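Local coordinates for DUF5751 domain-containing protein (Sulfolobus tokodaii, PDB 2RBG), which is of unknown function, a small archaeal protein of the DUF5751 family built as a parallel beta sheet with helices packed on it, at residues 7-12 against 88-93; 41-46 against 69-74. One frame throughout, in Å; residues are numbered along the deposited sequence.

Contact 1: 7-12 against 88-93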
# COMPACT_ATOMS: atom_id res chain seq x y z
N LEU A 7 14.45 9.71 -3.72
CA LEU A 7 13.83 10.92 -3.21
C LEU A 7 12.72 10.44 -2.28
O LEU A 7 11.79 9.76 -2.72
CB LEU A 7 13.19 11.74 -4.34
CG LEU A 7 12.36 12.94 -3.85
CD1 LEU A 7 13.26 13.95 -3.15
CD2 LEU A 7 11.66 13.59 -5.04
N THR A 8 12.84 10.76 -1.00
CA THR A 8 11.84 10.35 -0.02
C THR A 8 11.07 11.56 0.48
O THR A 8 11.66 12.53 0.95
CB THR A 8 12.50 9.63 1.19
OG1 THR A 8 13.05 8.38 0.76
CG2 THR A 8 11.47 9.37 2.28
N LEU A 9 9.75 11.51 0.34
CA LEU A 9 8.89 12.59 0.77
C LEU A 9 7.98 12.07 1.87
O LEU A 9 7.38 11.00 1.73
CB LEU A 9 8.03 13.10 -0.40
CG LEU A 9 8.77 13.44 -1.69
CD1 LEU A 9 7.77 13.95 -2.73
CD2 LEU A 9 9.84 14.49 -1.42
N ILE A 10 7.87 12.82 2.96
CA ILE A 10 7.01 12.41 4.06
C ILE A 10 6.35 13.58 4.76
O ILE A 10 6.96 14.61 5.01
CB ILE A 10 7.79 11.58 5.11
CG1 ILE A 10 6.87 11.25 6.30
CG2 ILE A 10 9.02 12.35 5.59
CD1 ILE A 10 7.44 10.21 7.27
N SER A 11 5.06 13.40 5.06
CA SER A 11 4.30 14.41 5.77
C SER A 11 3.35 13.65 6.70
O SER A 11 2.37 13.07 6.25
CB SER A 11 3.50 15.29 4.81
OG SER A 11 2.85 16.32 5.53
N VAL A 12 3.68 13.65 7.99
CA VAL A 12 2.87 12.97 8.99
C VAL A 12 2.86 13.78 10.27
O VAL A 12 3.67 14.70 10.44
CB VAL A 12 3.43 11.56 9.33
CG1 VAL A 12 3.36 10.66 8.11
CG2 VAL A 12 4.86 11.68 9.84
N ASP A 88 16.69 9.27 -8.50
CA ASP A 88 16.20 8.34 -9.52
C ASP A 88 15.03 7.45 -9.10
O ASP A 88 14.46 6.74 -9.93
CB ASP A 88 17.34 7.45 -10.02
CG ASP A 88 18.17 6.89 -8.88
OD1 ASP A 88 17.64 6.73 -7.76
OD2 ASP A 88 19.36 6.60 -9.12
N GLY A 89 14.71 7.46 -7.81
CA GLY A 89 13.60 6.66 -7.32
C GLY A 89 12.76 7.53 -6.41
O GLY A 89 13.25 8.55 -5.93
N LEU A 90 11.51 7.14 -6.17
CA LEU A 90 10.62 7.93 -5.33
C LEU A 90 9.87 7.13 -4.28
O LEU A 90 9.32 6.07 -4.57
CB LEU A 90 9.61 8.66 -6.21
CG LEU A 90 8.52 9.47 -5.50
CD1 LEU A 90 9.15 10.66 -4.78
CD2 LEU A 90 7.50 9.95 -6.52
N LEU A 91 9.85 7.65 -3.05
CA LEU A 91 9.12 7.04 -1.94
C LEU A 91 8.23 8.13 -1.36
O LEU A 91 8.68 9.26 -1.13
CB LEU A 91 10.09 6.54 -0.86
CG LEU A 91 10.90 5.29 -1.23
CD1 LEU A 91 11.92 4.99 -0.13
CD2 LEU A 91 9.95 4.10 -1.42
N VAL A 92 6.96 7.81 -1.14
CA VAL A 92 6.00 8.78 -0.62
C VAL A 92 5.28 8.27 0.62
O VAL A 92 4.75 7.16 0.62
CB VAL A 92 4.95 9.14 -1.69
CG1 VAL A 92 3.89 10.06 -1.11
CG2 VAL A 92 5.63 9.80 -2.89
N TYR A 93 5.24 9.09 1.67
CA TYR A 93 4.57 8.72 2.92
C TYR A 93 3.74 9.85 3.51
O TYR A 93 4.17 11.01 3.52
CB TYR A 93 5.59 8.31 3.97
CG TYR A 93 6.56 7.25 3.52
CD1 TYR A 93 6.28 5.90 3.70
CD2 TYR A 93 7.75 7.60 2.90
CE1 TYR A 93 7.17 4.92 3.27
CE2 TYR A 93 8.64 6.64 2.47
CZ TYR A 93 8.35 5.30 2.65
OH TYR A 93 9.25 4.35 2.22

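Contact 2: 41-46 against 69-74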
# COMPACT_ATOMS: atom_id res chain seq x y z
N PHE A 41 7.87 17.42 5.51
CA PHE A 41 7.02 18.60 5.55
C PHE A 41 6.37 18.59 6.92
O PHE A 41 5.40 17.87 7.17
CB PHE A 41 6.02 18.51 4.40
CG PHE A 41 6.69 18.44 3.06
CD1 PHE A 41 7.15 19.60 2.43
CD2 PHE A 41 6.94 17.21 2.46
CE1 PHE A 41 7.86 19.53 1.24
CE2 PHE A 41 7.66 17.13 1.27
CZ PHE A 41 8.12 18.29 0.65
N THR A 42 6.92 19.41 7.82
CA THR A 42 6.46 19.47 9.19
C THR A 42 6.78 20.83 9.81
O THR A 42 7.54 21.61 9.23
CB THR A 42 7.17 18.37 10.02
OG1 THR A 42 6.75 18.43 11.39
CG2 THR A 42 8.69 18.57 9.96
N GLU A 43 6.21 21.10 10.98
CA GLU A 43 6.46 22.35 11.68
C GLU A 43 7.47 22.11 12.80
O GLU A 43 7.89 23.04 13.49
CB GLU A 43 5.16 22.91 12.26
CG GLU A 43 4.09 23.22 11.22
CD GLU A 43 4.56 24.20 10.17
OE1 GLU A 43 5.08 25.27 10.55
OE2 GLU A 43 4.41 23.91 8.96
N ILE A 44 7.85 20.85 12.98
CA ILE A 44 8.80 20.46 14.02
C ILE A 44 10.23 20.88 13.65
O ILE A 44 10.55 21.05 12.47
CB ILE A 44 8.74 18.93 14.24
CG1 ILE A 44 9.02 18.59 15.70
CG2 ILE A 44 9.73 18.22 13.32
CD1 ILE A 44 8.78 17.13 16.03
N GLN A 45 11.09 21.05 14.66
CA GLN A 45 12.47 21.45 14.42
C GLN A 45 13.38 20.25 14.17
O GLN A 45 13.10 19.14 14.64
CB GLN A 45 13.01 22.26 15.61
CG GLN A 45 12.43 23.66 15.72
CD GLN A 45 12.85 24.55 14.56
OE1 GLN A 45 14.04 24.76 14.33
NE2 GLN A 45 11.87 25.08 13.84
N TYR A 46 14.47 20.48 13.45
CA TYR A 46 15.43 19.44 13.10
C TYR A 46 15.84 18.57 14.29
O TYR A 46 15.68 17.36 14.27
CB TYR A 46 16.68 20.06 12.48
CG TYR A 46 17.59 19.05 11.81
CD1 TYR A 46 17.33 18.61 10.51
CD2 TYR A 46 18.70 18.53 12.47
CE1 TYR A 46 18.14 17.67 9.89
CE2 TYR A 46 19.52 17.58 11.86
CZ TYR A 46 19.24 17.16 10.57
OH TYR A 46 20.04 16.22 9.96
N LEU A 69 13.88 19.67 6.27
CA LEU A 69 12.56 19.91 6.83
C LEU A 69 11.98 21.16 6.18
O LEU A 69 12.67 22.17 6.02
CB LEU A 69 12.63 20.10 8.35
CG LEU A 69 12.76 18.82 9.19
CD1 LEU A 69 14.03 18.08 8.81
CD2 LEU A 69 12.78 19.19 10.67
N TRP A 70 10.70 21.08 5.80
CA TRP A 70 10.02 22.19 5.16
C TRP A 70 8.67 22.47 5.80
O TRP A 70 7.89 21.56 6.05
CB TRP A 70 9.76 21.88 3.69
CG TRP A 70 10.95 21.42 2.93
CD1 TRP A 70 11.24 20.14 2.54
CD2 TRP A 70 12.01 22.24 2.44
NE1 TRP A 70 12.42 20.12 1.84
CE2 TRP A 70 12.91 21.40 1.77
CE3 TRP A 70 12.28 23.62 2.51
CZ2 TRP A 70 14.08 21.88 1.16
CZ3 TRP A 70 13.44 24.10 1.91
CH2 TRP A 70 14.32 23.23 1.25
N LYS A 71 8.40 23.74 6.08
CA LYS A 71 7.10 24.10 6.62
C LYS A 71 6.24 24.02 5.36
O LYS A 71 6.75 24.20 4.26
CB LYS A 71 7.12 25.52 7.18
CG LYS A 71 7.96 25.65 8.44
CD LYS A 71 7.86 27.06 9.02
CE LYS A 71 8.60 27.15 10.35
NZ LYS A 71 10.04 26.80 10.21
N LYS A 72 4.95 23.75 5.51
CA LYS A 72 4.08 23.64 4.35
C LYS A 72 4.16 24.83 3.40
O LYS A 72 3.93 24.70 2.20
CB LYS A 72 2.64 23.39 4.81
CG LYS A 72 2.48 22.07 5.55
CD LYS A 72 1.05 21.82 5.99
CE LYS A 72 0.94 20.50 6.73
NZ LYS A 72 -0.45 20.23 7.20
N ASN A 73 4.50 26.00 3.94
CA ASN A 73 4.60 27.21 3.13
C ASN A 73 5.93 27.29 2.38
O ASN A 73 6.15 28.21 1.59
CB ASN A 73 4.43 28.45 4.02
CG ASN A 73 5.54 28.58 5.06
OD1 ASN A 73 6.70 28.81 4.72
ND2 ASN A 73 5.18 28.43 6.33
N GLU A 74 6.82 26.33 2.62
CA GLU A 74 8.13 26.32 1.97
C GLU A 74 8.23 25.27 0.87
O GLU A 74 9.32 24.99 0.36
CB GLU A 74 9.23 26.09 3.00
CG GLU A 74 9.26 27.12 4.12
CD GLU A 74 10.36 26.85 5.13
OE1 GLU A 74 10.48 25.69 5.58
OE2 GLU A 74 11.09 27.79 5.49

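Contact 1: 7-12 against 88-93
Leu7 N gives its hydrogen to Gly89 O at 2.8 Å, the shortest bond between two strands that run side by side at 11° in the same direction. From there the backbone bonds alternate: Leu91 N donates to Leu7 O, Leu9 N to Leu91 O, Tyr93 N to Leu9 O and Ser11 N to Tyr93 O. Most of these carbonyls have a second, softer partner in a CA-H; the closest of these brings Ile10 CA to 3.2 Å from Tyr93 O. Strands 6-11 and 89-94 are neighbours in the middle of a five-stranded, all-parallel sheet of order 3-2-1-4-5, the Rossmann-like doubly wound layout with helices on both faces.

On the face of Leu7, Leu9, Leu90 and Val92, the methyl Leu90 CD1 does most of the touching. With CG anti to the backbone N (chi1 176°), Leu90 lies alongside Leu7, its CD1 3.9 Å from Leu7 CD2, and the same methyl reaches Leu9 CD1 at 4.1 Å. Helix 99-107 packs on Val92 here.

The face of Thr8, Ile10, Leu91 and Tyr93 lies against helix 17-31. A chi1 of -53° sets the Tyr93 ring beside its own backbone N, with one edge turned to strand 6-11: Tyr93 CD2 sits 3.6 Å from Leu9 O, and Tyr93 CE2 meets Thr8 CG2 at 3.9 Å, both partners near the ring plane. The far end of the ring is held by a hydrogen bond between Tyr93 OH and Asp27 OD2. Thr8 OG1 lies 3.7 Å from Leu91 CD1 and is hydrogen-bonded to Thr36 OG1.

Contact 2: 41-46 against 69-74
Phe41 and Trp70 form the parallel beta bridge of this contact, and Trp70 O is its polar centre. Trp70 O receives Thr42 N at 2.9 Å in a bent bond (134° at the hydrogen), and Phe41 CA lies 3.1 Å from the same Trp70 O in a CA-H contact. Beyond this pair the 41-46 segment turns aside: Thr42 OG1 accepts from Ile44 N at 3.1 Å, making an ST turn. The 69-74 segment has its own lock, Lys71 N to Glu74 OE1.

The contacts of the Glu43 carboxylate are loose. Glu43, bent at chi2 (-57°), folds its carboxylate across the Lys71 chain at about a right angle, and Glu43 OE2 takes a weak bond of 3.5 Å from the backbone Lys72 N. Glu43 OE1 rests against the Lys71 methylenes and stays 5.2 Å from Lys71 NZ, too far for a salt bridge, though the opposite charges probably still attract weakly.

Among the aromatic groups, the Phe41 ring and the five-membered ring of Trp70 are nearly parallel (29°) but slid apart, meeting obliquely where Phe41 CE1 comes 3.7 Å from Trp70 CD1. Phe78 of helix 75-82 meets Phe41 edge-to-face and also touches Trp70. Replacing Phe41 with an alanine would probably leave its flank of the indole bare and open a gap toward Phe78.

Apolar packing centres on Leu69: Leu69 CD2 lies 4.2 Å from Ile44 CG2, Leu69 CD1 meets Tyr46 CD1 at 3.7 Å, and Leu69 runs alongside the Thr42 methyl.

Helix 46-52 adjoins Leu69 and Ile44 through Leu49. Met102 and Ile105 of helix 99-107 pack on Phe41, and Trp70 NE1 is bonded to Asn39 OD1 on strand 35-41.

Overall arrangement
The four segments follow one another as 7-12, 41-46, 69-74 and 88-93, so the chain completes contact 2 before returning to close contact 1. Both belong to the same parallel sheet, their centres about 15 Å apart: contact 1 pairs two inner strands near the centre of the chain, whereas contact 2 lies where strands 35-41 and 64-70 end and their loops begin. Strands 6-11 and 35-41 are adjacent, and the two contacts meet directly through a probable hydrogen bond from Phe41 N to Ile10 O. Helix 99-107 is common to both, with Met102 packing on Val92 and Phe41. The loops of contact 2 thus sit at the C-terminal ends of the strands, and their role is unknown.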